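Side-chain contact in helix-turn-helix transcriptional regulator (PDB 5XHX), which probably binds DNA as a LuxR-family transcriptional regulator, the chain here being its N-terminal ligand-binding domain without the helix-turn-helix: residues R25-F28 with W29-L32. Residues are numbered along the deposited sequence; the frame is centred on the assembly and turned at random.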
# COMPACT_ATOMS: atom_id res chain seq x y z
N ARG A 25 -5.63 0.28 -10.13
CA ARG A 25 -5.51 0.22 -11.57
C ARG A 25 -5.72 -1.21 -12.05
O ARG A 25 -5.54 -2.17 -11.28
CB ARG A 25 -4.12 0.73 -12.01
CG ARG A 25 -3.80 2.15 -11.51
CD ARG A 25 -4.81 3.19 -12.07
NE ARG A 25 -4.86 3.18 -13.54
CZ ARG A 25 -3.93 3.74 -14.32
NH1 ARG A 25 -2.88 4.34 -13.78
NH2 ARG A 25 -4.04 3.69 -15.64
N PRO A 26 -6.14 -1.39 -13.31
CA PRO A 26 -6.44 -2.75 -13.80
C PRO A 26 -5.25 -3.70 -13.75
O PRO A 26 -5.44 -4.91 -13.57
CB PRO A 26 -6.89 -2.51 -15.25
CG PRO A 26 -7.34 -1.09 -15.28
CD PRO A 26 -6.49 -0.35 -14.30
N PHE A 27 -4.04 -3.18 -13.92
CA PHE A 27 -2.83 -3.99 -14.01
C PHE A 27 -2.18 -4.26 -12.66
O PHE A 27 -1.01 -4.63 -12.62
CB PHE A 27 -1.82 -3.31 -14.94
CG PHE A 27 -1.71 -1.82 -14.71
CD1 PHE A 27 -0.76 -1.31 -13.84
CD2 PHE A 27 -2.56 -0.94 -15.36
CE1 PHE A 27 -0.65 0.06 -13.63
CE2 PHE A 27 -2.47 0.43 -15.15
CZ PHE A 27 -1.51 0.93 -14.29
N PHE A 28 -2.91 -4.07 -11.55
CA PHE A 28 -2.31 -4.25 -10.23
C PHE A 28 -1.72 -5.65 -10.06
O PHE A 28 -0.58 -5.80 -9.61
CB PHE A 28 -3.33 -3.98 -9.13
CG PHE A 28 -2.89 -4.49 -7.77
CD1 PHE A 28 -1.96 -3.77 -7.01
CD2 PHE A 28 -3.37 -5.69 -7.27
CE1 PHE A 28 -1.53 -4.24 -5.78
CE2 PHE A 28 -2.95 -6.17 -6.02
CZ PHE A 28 -2.03 -5.43 -5.28
N TRP A 29 -2.50 -6.70 -10.38
CA TRP A 29 -2.01 -8.06 -10.13
C TRP A 29 -0.79 -8.37 -10.98
O TRP A 29 0.13 -9.07 -10.52
CB TRP A 29 -3.12 -9.09 -10.39
CG TRP A 29 -4.22 -8.96 -9.40
CD1 TRP A 29 -5.46 -8.45 -9.63
CD2 TRP A 29 -4.17 -9.30 -8.01
NE1 TRP A 29 -6.20 -8.48 -8.47
CE2 TRP A 29 -5.43 -9.00 -7.47
CE3 TRP A 29 -3.20 -9.87 -7.18
CZ2 TRP A 29 -5.74 -9.22 -6.12
CZ3 TRP A 29 -3.51 -10.10 -5.84
CH2 TRP A 29 -4.76 -9.77 -5.33
N ARG A 30 -0.75 -7.88 -12.22
CA ARG A 30 0.45 -8.04 -13.03
C ARG A 30 1.66 -7.40 -12.35
O ARG A 30 2.75 -7.99 -12.34
CB ARG A 30 0.25 -7.45 -14.43
CG ARG A 30 1.48 -7.68 -15.34
CD ARG A 30 1.33 -7.10 -16.76
NE ARG A 30 0.97 -5.69 -16.77
CZ ARG A 30 1.84 -4.67 -16.75
NH1 ARG A 30 3.15 -4.90 -16.74
NH2 ARG A 30 1.39 -3.42 -16.76
N ILE A 31 1.49 -6.22 -11.77
CA ILE A 31 2.63 -5.55 -11.13
C ILE A 31 3.05 -6.28 -9.86
O ILE A 31 4.24 -6.39 -9.56
CB ILE A 31 2.31 -4.06 -10.85
CG1 ILE A 31 1.95 -3.33 -12.15
CG2 ILE A 31 3.53 -3.38 -10.16
CD1 ILE A 31 3.00 -3.48 -13.23
N LEU A 32 2.08 -6.79 -9.10
CA LEU A 32 2.43 -7.57 -7.90
C LEU A 32 3.20 -8.83 -8.27
O LEU A 32 4.25 -9.13 -7.68
CB LEU A 32 1.15 -7.89 -7.12
CG LEU A 32 1.33 -8.80 -5.88
CD1 LEU A 32 2.45 -8.30 -4.96
CD2 LEU A 32 0.02 -8.90 -5.12
O HOH W 1 -3.60 -7.18 -13.25
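Phe27 O accepts a hydrogen bond from Ile31 N (3.1 Å) and Phe28 O one from Leu32 N (2.9 Å); these open the first turn of helix 28-36, whose N-cap is Phe27. A type I turn from Arg25 to Phe28 leads into it, and Pro26 suits the second position of such a turn because its ring fixes phi near the value needed there. A water bridges Pro26 O and Arg30 N, reaching an amide near the start of the helix.

Phe28 and Trp29, though adjacent, form an edge-to-face pair: Phe28 CD2 sits over the centre of the indole face, 3.8 Å from Trp29 CD2, with the ring planes at 72°. With Phe28 CG anti to the backbone N (chi1 165°), the ring turns its edge toward the indole. Phe28 CZ also meets Leu32 CD2 at 4.0 Å, one turn on.

These large apolar groups fit the domain's interior, where helix 28-36 touches helices 11-21 and 153-173 and strands of the antiparallel sheet: Phe28 reaches Leu19 and Leu169, and Trp29 Leu143, while Trp29 NE1 is hydrogen-bonded to Glu177 OE2, which satisfies the polar atom of a buried indole.

On the more exposed flank, Ile31 CG1 lies at the edge of the Phe27 ring, 3.8 Å from Phe27 CD1. Arg30, its chain bent at chi3, brings NH2 within 3.7 Å of Phe27 CB and lays its guanidinium face against Ile31 CD1, keeping its charge at the surface.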